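Local coordinates for protein putative alpha/beta hydrolase (Desulfitobacterium hafniense, PDB 4RPC) that is probably a hydrolase of the alpha/beta hydrolase fold, with a putative serine nucleophile and a natural substrate that is not established, at residues His176-Arg179 with Glu180-Leu183; Leu150-Pro153 with Val154-Met158; Phe38-Ile41 with Ile42-Lys46; Ser246-Pro249 with Glu250-Ser253. All coordinates share one frame; numbering follows the deposited sequence.

Contact 1. Residues His176-Arg179 with Glu180-Leu183; sequences HITR and EALL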
loop_
_atom_site.group_PDB
_atom_site.type_symbol
_atom_site.label_atom_id
_atom_site.label_comp_id
_atom_site.label_asym_id
_atom_site.label_seq_id
_atom_site.Cartn_x
_atom_site.Cartn_y
_atom_site.Cartn_z
ATOM N N HIS A 176 -0.868 7.888 16.576
ATOM C CA HIS A 176 0.369 8.001 17.373
ATOM C C HIS A 176 1.646 7.929 16.565
ATOM O O HIS A 176 2.721 7.643 17.104
ATOM C CB HIS A 176 0.405 6.935 18.452
ATOM C CG HIS A 176 -0.694 7.067 19.446
ATOM N ND1 HIS A 176 -0.953 8.253 20.108
ATOM C CD2 HIS A 176 -1.603 6.172 19.894
ATOM C CE1 HIS A 176 -1.982 8.080 20.917
ATOM N NE2 HIS A 176 -2.390 6.824 20.805
ATOM N N ILE A 177 1.526 8.181 15.263
ATOM C CA ILE A 177 2.687 8.143 14.423
ATOM C C ILE A 177 3.623 9.327 14.835
ATOM O O ILE A 177 3.167 10.377 15.313
ATOM C CB ILE A 177 2.331 8.163 12.946
ATOM C CG1 ILE A 177 3.554 7.863 12.067
ATOM C CG2 ILE A 177 1.773 9.494 12.543
ATOM C CD1 ILE A 177 4.010 6.418 12.126
ATOM N N THR A 178 4.919 9.072 14.771
ATOM C CA THR A 178 5.892 10.127 14.938
ATOM C C THR A 178 6.370 10.607 13.622
ATOM O O THR A 178 6.401 9.869 12.645
ATOM C CB THR A 178 7.098 9.656 15.753
ATOM O OG1 THR A 178 7.808 8.623 15.049
ATOM C CG2 THR A 178 6.625 9.197 17.071
ATOM N N ARG A 179 6.768 11.859 13.581
ATOM C CA ARG A 179 7.231 12.423 12.344
ATOM C C ARG A 179 8.448 11.660 11.790
ATOM O O ARG A 179 8.483 11.332 10.563
ATOM C CB ARG A 179 7.476 13.931 12.438
ATOM C CG ARG A 179 7.967 14.492 11.099
ATOM C CD ARG A 179 8.024 15.999 11.084
ATOM N NE ARG A 179 8.184 16.554 9.735
ATOM C CZ ARG A 179 9.315 16.568 9.041
ATOM N NH1 ARG A 179 10.415 15.982 9.492
ATOM N NH2 ARG A 179 9.317 17.097 7.829
ATOM N N GLU A 180 9.375 11.266 12.664
ATOM C CA GLU A 180 10.548 10.554 12.133
ATOM C C GLU A 180 10.124 9.288 11.448
ATOM O O GLU A 180 10.651 8.960 10.432
ATOM C CB GLU A 180 11.575 10.165 13.197
ATOM C CG GLU A 180 12.759 11.106 13.445
ATOM C CD GLU A 180 13.487 11.687 12.237
ATOM O OE1 GLU A 180 14.411 11.020 11.704
ATOM O OE2 GLU A 180 13.166 12.851 11.873
ATOM N N ALA A 181 9.170 8.553 12.015
ATOM C CA ALA A 181 8.792 7.262 11.449
ATOM C C ALA A 181 8.124 7.443 10.098
ATOM O O ALA A 181 8.390 6.738 9.122
ATOM C CB ALA A 181 7.880 6.515 12.412
ATOM N N LEU A 182 7.279 8.431 10.055
ATOM C CA LEU A 182 6.553 8.783 8.835
ATOM C C LEU A 182 7.493 9.229 7.773
ATOM O O LEU A 182 7.404 8.779 6.628
ATOM C CB LEU A 182 5.582 9.914 9.135
ATOM C CG LEU A 182 4.820 10.592 8.021
ATOM C CD1 LEU A 182 4.028 9.515 7.345
ATOM C CD2 LEU A 182 3.860 11.645 8.558
ATOM N N LEU A 183 8.404 10.128 8.157
ATOM C CA LEU A 183 9.378 10.621 7.234
ATOM C C LEU A 183 10.232 9.503 6.612
ATOM O O LEU A 183 10.439 9.482 5.410
ATOM C CB LEU A 183 10.256 11.697 7.915
ATOM C CG LEU A 183 11.313 12.350 7.078
ATOM C CD1 LEU A 183 10.690 13.267 6.083
ATOM C CD2 LEU A 183 12.242 13.173 7.943
HETATM O O HOH W 1 10.847 14.889 12.103
#
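Thr178 meets the first turn of helix 179-191 through both of its oxygens. Its hydroxyl OG1 accepts a weak bond from Ala181 N at 3.3 Å and rests against Ala181 CB, while its carbonyl O takes Leu182 N at 3.1 Å in a nearly straight bond. Chi1 of 64° sets OG1 between the backbone N and the carbonyl carbon. One residue on, Arg179 O receives Leu183 N at 2.7 Å. Ahead of the cap, Ile177 lays CD1 on Ala181 CB at 3.9 Å and CG1 near Leu182 CB, its chain crossing that of Leu182 at about a right angle. The Arg179 chain runs extended past Leu183, NH1 coming 3.7 Å from Leu183 CD2. A water in the guanidinium plane accepts from Arg179 NH1 at 2.9 Å and donates to Glu180 OE2, joining opposite charges. The other nitrogens anchor the arginine to helix 130-145: NE forms a salt bridge with Asp139 and NH2 a hydrogen bond with Asn135. Leu142 of that helix also touches Ile177 and Leu182. The arrangement is a threonine N-cap with a hydrophobic staple, Ile177 to Leu182, at the start of a helix packed on a neighbouring one.

Contact 2. Residues Leu150-Pro153 with Val154-Met158; sequences LPSP and VKENM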
loop_
_atom_site.group_PDB
_atom_site.type_symbol
_atom_site.label_atom_id
_atom_site.label_comp_id
_atom_site.label_asym_id
_atom_site.label_seq_id
_atom_site.Cartn_x
_atom_site.Cartn_y
_atom_site.Cartn_z
ATOM N N LEU A 150 -4.635 19.424 2.775
ATOM C CA LEU A 150 -3.402 19.233 2.056
ATOM C C LEU A 150 -3.128 20.478 1.214
ATOM O O LEU A 150 -4.072 21.112 0.729
ATOM C CB LEU A 150 -3.449 18.008 1.162
ATOM C CG LEU A 150 -3.742 16.619 1.769
ATOM C CD1 LEU A 150 -4.116 15.591 0.700
ATOM C CD2 LEU A 150 -2.594 16.101 2.604
ATOM N N PRO A 151 -1.846 20.838 1.040
ATOM C CA PRO A 151 -1.461 21.990 0.222
ATOM C C PRO A 151 -1.728 21.738 -1.251
ATOM O O PRO A 151 -1.598 20.618 -1.681
ATOM C CB PRO A 151 0.049 22.057 0.433
ATOM C CG PRO A 151 0.446 20.648 0.720
ATOM C CD PRO A 151 -0.681 20.064 1.502
ATOM N N SER A 152 -2.127 22.740 -2.025
ATOM C CA SER A 152 -2.130 22.579 -3.466
ATOM C C SER A 152 -0.712 22.543 -3.964
ATOM O O SER A 152 0.168 23.183 -3.397
ATOM C CB SER A 152 -2.820 23.740 -4.114
ATOM O OG SER A 152 -4.173 23.663 -3.772
ATOM N N PRO A 153 -0.464 21.812 -5.038
ATOM C CA PRO A 153 -1.390 21.053 -5.855
ATOM C C PRO A 153 -1.454 19.588 -5.424
ATOM O O PRO A 153 -1.989 18.767 -6.146
ATOM C CB PRO A 153 -0.765 21.167 -7.235
ATOM C CG PRO A 153 0.710 21.128 -6.950
ATOM C CD PRO A 153 0.894 21.790 -5.605
ATOM N N VAL A 154 -0.881 19.249 -4.268
ATOM C CA VAL A 154 -0.968 17.892 -3.797
ATOM C C VAL A 154 -2.446 17.551 -3.598
ATOM O O VAL A 154 -2.879 16.496 -3.960
ATOM C CB VAL A 154 -0.190 17.701 -2.488
ATOM C CG1 VAL A 154 -0.525 16.368 -1.846
ATOM C CG2 VAL A 154 1.331 17.803 -2.729
ATOM N N LYS A 155 -3.206 18.429 -2.989
ATOM C CA LYS A 155 -4.557 18.082 -2.622
ATOM C C LYS A 155 -5.333 17.666 -3.875
ATOM O O LYS A 155 -6.006 16.641 -3.867
ATOM C CB LYS A 155 -5.230 19.286 -1.982
ATOM C CG LYS A 155 -6.631 19.041 -1.466
ATOM C CD LYS A 155 -7.160 20.282 -0.767
ATOM C CE LYS A 155 -7.685 21.245 -1.785
ATOM N NZ LYS A 155 -8.101 22.453 -1.076
ATOM N N GLU A 156 -5.166 18.443 -4.949
ATOM C CA GLU A 156 -5.918 18.252 -6.209
ATOM C C GLU A 156 -5.394 17.056 -6.938
ATOM O O GLU A 156 -6.170 16.287 -7.457
ATOM C CB GLU A 156 -5.822 19.468 -7.159
ATOM C CG GLU A 156 -6.420 20.746 -6.605
ATOM C CD GLU A 156 -5.543 21.385 -5.537
ATOM O OE1 GLU A 156 -4.432 20.845 -5.225
ATOM O OE2 GLU A 156 -5.984 22.405 -4.973
ATOM N N ASN A 157 -4.074 16.896 -6.962
ATOM C CA ASN A 157 -3.493 15.738 -7.614
ATOM C C ASN A 157 -3.948 14.385 -7.031
ATOM O O ASN A 157 -4.202 13.418 -7.792
ATOM C CB ASN A 157 -1.977 15.829 -7.614
ATOM C CG ASN A 157 -1.475 17.007 -8.433
ATOM O OD1 ASN A 157 -2.161 17.507 -9.351
ATOM N ND2 ASN A 157 -0.314 17.494 -8.078
HETATM N N MSE A 158 -4.046 14.327 -5.703
HETATM C CA MSE A 158 -4.522 13.119 -5.044
HETATM C C MSE A 158 -6.038 12.955 -5.168
HETATM O O MSE A 158 -6.566 11.920 -4.781
HETATM C CB MSE A 158 -4.101 13.130 -3.591
HETATM C CG MSE A 158 -2.593 13.110 -3.424
HETATM SE SE MSE A 158 -2.228 13.009 -1.469
HETATM C CE MSE A 158 -2.213 11.077 -1.334
HETATM O O HOH W 2 -5.034 23.281 0.070
#
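Leu150 and Lys155 press together at their CB atoms, 3.8 Å apart, where the loop before helix 154-157 folds back on its first turn. From there Leu150 CD1 reaches Met158 SE at 3.9 Å (the residue is selenomethionine), the two chains crossing at about a right angle. Leu150 also packs on Ala140 and Leu144 of helix 130-145. Val154 sets its CB 3.3 Å from Pro151 O and 4.4 Å from Pro151 CG, and its side chain touches Met137 of the same long helix. Pro153, joined to Ser152 by a cis peptide bond, holds the N-cap position of this short helix; having no polar side chain to cap with, it leaves the turn to backbone bonds from Lys155 N to Pro151 O at 3.0 Å and from Asn157 N to Pro153 O at 2.9 Å. Its ring lies alongside the Asn157 side chain, CB being 3.8 Å from ND2. Just before the proline, Ser152 OG donates to Glu156 OE2 at 2.5 Å, meeting the carboxylate on its syn side, 18° out of plane. The glutamate chain bends at chi2 (75°) to bring its end back over the turn. Met158 in turn touches His241, a member of a probable Ser-His-Glu triad.

Contact 3. Residues Phe38-Ile41 with Ile42-Lys46; sequences FARI and IRDLK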
loop_
_atom_site.group_PDB
_atom_site.type_symbol
_atom_site.label_atom_id
_atom_site.label_comp_id
_atom_site.label_asym_id
_atom_site.label_seq_id
_atom_site.Cartn_x
_atom_site.Cartn_y
_atom_site.Cartn_z
ATOM N N PHE A 38 -7.226 -1.893 7.717
ATOM C CA PHE A 38 -7.829 -3.099 7.215
ATOM C C PHE A 38 -8.893 -3.757 8.079
ATOM O O PHE A 38 -9.288 -4.878 7.795
ATOM C CB PHE A 38 -6.672 -4.108 6.971
ATOM C CG PHE A 38 -5.673 -3.625 5.947
ATOM C CD1 PHE A 38 -6.108 -3.326 4.658
ATOM C CD2 PHE A 38 -4.340 -3.494 6.253
ATOM C CE1 PHE A 38 -5.224 -2.886 3.690
ATOM C CE2 PHE A 38 -3.457 -3.045 5.299
ATOM C CZ PHE A 38 -3.905 -2.729 4.014
ATOM N N ALA A 39 -9.397 -3.074 9.079
ATOM C CA ALA A 39 -10.431 -3.643 9.954
ATOM C C ALA A 39 -11.609 -4.319 9.241
ATOM O O ALA A 39 -11.876 -5.492 9.469
ATOM C CB ALA A 39 -10.925 -2.616 10.966
ATOM N N ARG A 40 -12.267 -3.587 8.345
ATOM C CA ARG A 40 -13.431 -4.095 7.662
ATOM C C ARG A 40 -13.068 -5.191 6.721
ATOM O O ARG A 40 -13.804 -6.182 6.602
ATOM C CB ARG A 40 -14.169 -2.960 6.934
ATOM C CG ARG A 40 -15.377 -3.383 6.135
ATOM C CD ARG A 40 -16.439 -4.105 6.995
ATOM N NE ARG A 40 -17.516 -4.603 6.146
ATOM C CZ ARG A 40 -18.547 -3.864 5.724
ATOM N NH1 ARG A 40 -18.674 -2.595 6.084
ATOM N NH2 ARG A 40 -19.460 -4.391 4.934
ATOM N N ILE A 41 -11.909 -5.071 6.070
ATOM C CA ILE A 41 -11.514 -6.113 5.119
ATOM C C ILE A 41 -11.296 -7.420 5.850
ATOM O O ILE A 41 -11.718 -8.475 5.412
ATOM C CB ILE A 41 -10.253 -5.706 4.324
ATOM C CG1 ILE A 41 -10.633 -4.555 3.381
ATOM C CG2 ILE A 41 -9.692 -6.880 3.514
ATOM C CD1 ILE A 41 -9.447 -3.830 2.771
ATOM N N ILE A 42 -10.605 -7.346 6.964
ATOM C CA ILE A 42 -10.341 -8.520 7.760
ATOM C C ILE A 42 -11.665 -9.137 8.182
ATOM O O ILE A 42 -11.864 -10.328 7.984
ATOM C CB ILE A 42 -9.496 -8.154 8.977
ATOM C CG1 ILE A 42 -8.081 -7.765 8.541
ATOM C CG2 ILE A 42 -9.425 -9.293 9.988
ATOM C CD1 ILE A 42 -7.335 -6.997 9.615
ATOM N N ARG A 43 -12.578 -8.333 8.727
ATOM C CA ARG A 43 -13.895 -8.839 9.097
ATOM C C ARG A 43 -14.620 -9.529 7.963
ATOM O O ARG A 43 -15.185 -10.596 8.181
ATOM C CB ARG A 43 -14.798 -7.748 9.670
ATOM C CG ARG A 43 -14.338 -7.263 11.036
ATOM C CD ARG A 43 -15.451 -6.521 11.764
ATOM N NE ARG A 43 -15.724 -5.265 11.097
ATOM C CZ ARG A 43 -15.012 -4.147 11.265
ATOM N NH1 ARG A 43 -13.971 -4.089 12.108
ATOM N NH2 ARG A 43 -15.369 -3.050 10.598
ATOM N N ASP A 44 -14.561 -8.959 6.753
ATOM C CA ASP A 44 -15.213 -9.589 5.581
ATOM C C ASP A 44 -14.559 -10.901 5.103
ATOM O O ASP A 44 -15.244 -11.770 4.601
ATOM C CB ASP A 44 -15.283 -8.637 4.394
ATOM C CG ASP A 44 -16.127 -7.424 4.667
ATOM O OD1 ASP A 44 -16.986 -7.460 5.598
ATOM O OD2 ASP A 44 -15.915 -6.408 3.943
ATOM N N LEU A 45 -13.242 -11.025 5.229
ATOM C CA LEU A 45 -12.563 -12.196 4.698
ATOM C C LEU A 45 -12.169 -13.247 5.750
ATOM O O LEU A 45 -11.776 -14.332 5.381
ATOM C CB LEU A 45 -11.318 -11.749 3.914
ATOM C CG LEU A 45 -11.555 -10.726 2.802
ATOM C CD1 LEU A 45 -10.230 -10.244 2.250
ATOM C CD2 LEU A 45 -12.396 -11.327 1.686
ATOM N N LYS A 46 -12.287 -12.952 7.044
ATOM C CA LYS A 46 -11.736 -13.853 8.063
ATOM C C LYS A 46 -12.408 -15.218 8.117
ATOM O O LYS A 46 -11.780 -16.185 8.517
ATOM C CB LYS A 46 -11.767 -13.223 9.447
ATOM C CG LYS A 46 -13.135 -12.992 10.051
ATOM C CD LYS A 46 -12.944 -12.180 11.317
ATOM C CE LYS A 46 -14.253 -11.779 11.991
ATOM N NZ LYS A 46 -14.752 -12.958 12.742
#
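Arg40 O receives Asp44 N at 2.9 Å, and the side chains of the same two residues, four apart on helix 39-45, form a salt bridge in which Asp44 OD1 takes Arg40 NE at 3.0 Å. The donor meets the carboxylate on its syn side, and OD1 lies in the guanidinium plane, though the two flat groups stand 86° apart. Such an i to i+4 pair runs along one side of an alpha-helix, here one that packs against the central sheet of the alpha/beta hydrolase fold. The Arg40 chain leaves with CG anti to the backbone N and then bends at chi2 (58°), which swings NE back toward the aspartate. Asp44 OD2 bonds to Ser253 OG on helix 249-259, so the carboxylate is held from two helices. Were Arg40 replaced by an alanine, Asp44 OD1 would probably lose its charged mate, and Glu250 the guanidinium that lies against it. Arg43 takes another course: its guanidinium lies over the preceding turn, with Ala39 O and Arg40 CA each 3.6 Å above one face. On the sheet side, Phe38 CB meets Ile42 CD1 at 4.0 Å, both side chains touching Ile53 of strand 50-54, while Ile41 CD1 comes to the edge of the phenyl ring. A backbone bond from Ile42 N to Phe38 O, also 2.9 Å, starts the helix. Farther along, Ile41 and Leu45 lie side by side, pointing the same way, with Ile41 CG2 3.6 Å from Leu45 CD1.

Contact 4. Residues Ser246-Pro249 with Glu250-Ser253; sequences SKEP and EKIS
Chi1 of -49° in Glu248 and -58° in Lys251 places each CG anti to its own carbonyl carbon, and both chains then run extended, side by side and pointing the same way. The carboxylate carbon CD of Glu248 comes 3.7 Å from Lys251 CE, but the charged atoms stay farther apart: Glu248 OE2 to Lys251 NZ is a long salt bridge of 4.0 Å. A water closes the gap, donating to Glu248 OE1 at 2.6 Å and accepting from Lys251 NZ at 2.9 Å. The stronger partner of OE2 is Arg239, so the carboxylate probably sits between two positive charges. A leucine in place of Glu248 would probably leave Arg239 without its salt-bridge mate and the water without its acceptor. Glu250 turns back on the preceding residues: bent at chi2, it brings OE1 to 3.3 Å from Pro249 CD and OE2 beside Glu248 CA. Lys251 N bonds to Glu248 O at 2.9 Å, approaching 48° above the carbonyl plane, whereas Ser253 N reaches Pro249 O at 3.1 Å by a straighter path. Glu248 leaves helical angles, and helix 249-259 follows. This is the joint between helices 243-247 and 249-259; the second of them lies against helix 39-45, where Pro249 and Ile252 lean on Arg40 and Ile41.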
loop_
_atom_site.group_PDB
_atom_site.type_symbol
_atom_site.label_atom_id
_atom_site.label_comp_id
_atom_site.label_asym_id
_atom_site.label_seq_id
_atom_site.Cartn_x
_atom_site.Cartn_y
_atom_site.Cartn_z
ATOM N N SER A 246 -10.712 4.008 2.533
ATOM C CA SER A 246 -11.120 4.747 3.711
ATOM C C SER A 246 -12.603 4.524 3.982
ATOM O O SER A 246 -12.958 3.960 5.015
ATOM C CB SER A 246 -10.839 6.220 3.565
ATOM O OG SER A 246 -11.147 6.907 4.741
ATOM N N LYS A 247 -13.432 4.837 2.996
ATOM C CA LYS A 247 -14.876 4.867 3.175
ATOM C C LYS A 247 -15.698 3.673 2.624
ATOM O O LYS A 247 -16.831 3.477 3.101
ATOM C CB LYS A 247 -15.366 6.169 2.606
ATOM C CG LYS A 247 -14.673 7.367 3.266
ATOM C CD LYS A 247 -15.139 8.697 2.714
ATOM C CE LYS A 247 -16.573 9.007 3.140
ATOM N NZ LYS A 247 -17.265 9.745 2.051
ATOM N N GLU A 248 -15.144 2.883 1.682
ATOM C CA GLU A 248 -15.747 1.619 1.203
ATOM C C GLU A 248 -14.795 0.454 1.113
ATOM O O GLU A 248 -14.680 -0.157 0.072
ATOM C CB GLU A 248 -16.289 1.807 -0.189
ATOM C CG GLU A 248 -17.138 3.042 -0.257
ATOM C CD GLU A 248 -17.163 3.637 -1.625
ATOM O OE1 GLU A 248 -16.135 3.630 -2.356
ATOM O OE2 GLU A 248 -18.239 4.136 -1.934
ATOM N N PRO A 249 -14.115 0.143 2.205
ATOM C CA PRO A 249 -13.224 -0.984 2.219
ATOM C C PRO A 249 -13.934 -2.316 1.837
ATOM O O PRO A 249 -13.321 -3.228 1.268
ATOM C CB PRO A 249 -12.722 -0.998 3.667
ATOM C CG PRO A 249 -13.805 -0.331 4.453
ATOM C CD PRO A 249 -14.390 0.683 3.543
ATOM N N GLU A 250 -15.223 -2.409 2.107
ATOM C CA GLU A 250 -15.990 -3.558 1.676
ATOM C C GLU A 250 -15.929 -3.802 0.162
ATOM O O GLU A 250 -16.005 -4.955 -0.241
ATOM C CB GLU A 250 -17.430 -3.517 2.206
ATOM C CG GLU A 250 -18.332 -2.435 1.619
ATOM C CD GLU A 250 -18.133 -1.056 2.232
ATOM O OE1 GLU A 250 -17.285 -0.871 3.150
ATOM O OE2 GLU A 250 -18.857 -0.160 1.763
ATOM N N LYS A 251 -15.716 -2.777 -0.670
ATOM C CA LYS A 251 -15.498 -3.056 -2.108
ATOM C C LYS A 251 -14.143 -3.664 -2.385
ATOM O O LYS A 251 -13.958 -4.338 -3.386
ATOM C CB LYS A 251 -15.610 -1.821 -2.985
ATOM C CG LYS A 251 -16.923 -1.115 -2.888
ATOM C CD LYS A 251 -16.943 0.030 -3.886
ATOM C CE LYS A 251 -18.243 0.814 -3.746
ATOM N NZ LYS A 251 -18.480 1.595 -4.970
ATOM N N ILE A 252 -13.165 -3.382 -1.528
ATOM C CA ILE A 252 -11.871 -4.042 -1.676
ATOM C C ILE A 252 -12.042 -5.522 -1.349
ATOM O O ILE A 252 -11.529 -6.351 -2.064
ATOM C CB ILE A 252 -10.726 -3.460 -0.769
ATOM C CG1 ILE A 252 -10.518 -1.936 -0.918
ATOM C CG2 ILE A 252 -9.425 -4.178 -1.059
ATOM C CD1 ILE A 252 -10.156 -1.467 -2.280
ATOM N N SER A 253 -12.715 -5.840 -0.242
ATOM C CA SER A 253 -13.063 -7.254 0.117
ATOM C C SER A 253 -13.689 -8.039 -0.990
ATOM O O SER A 253 -13.321 -9.166 -1.244
ATOM C CB SER A 253 -14.069 -7.297 1.247
ATOM O OG SER A 253 -13.477 -6.735 2.355
HETATM O O HOH W 3 -16.239 3.447 -4.985
#

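Contacts 3 and 4 touch: their centres lie about 9 Å apart, and helices 39-45 and 249-259 meet through one polar bond and side-chain packing. Contact 3 is partly buried, with apolar residues toward the sheet and charges toward the neighbouring helix; contact 4, also partly buried, relies more on ions and water. Contacts 1 and 2 lie elsewhere, about 21 Å apart between centres, and both pack on helix 130-145. Each begins a helix, contact 1 with a threonine cap and buried leucines just after it, contact 2, nearer the surface, with a cis-proline. Of the four, contact 2 alone reaches the probable triad.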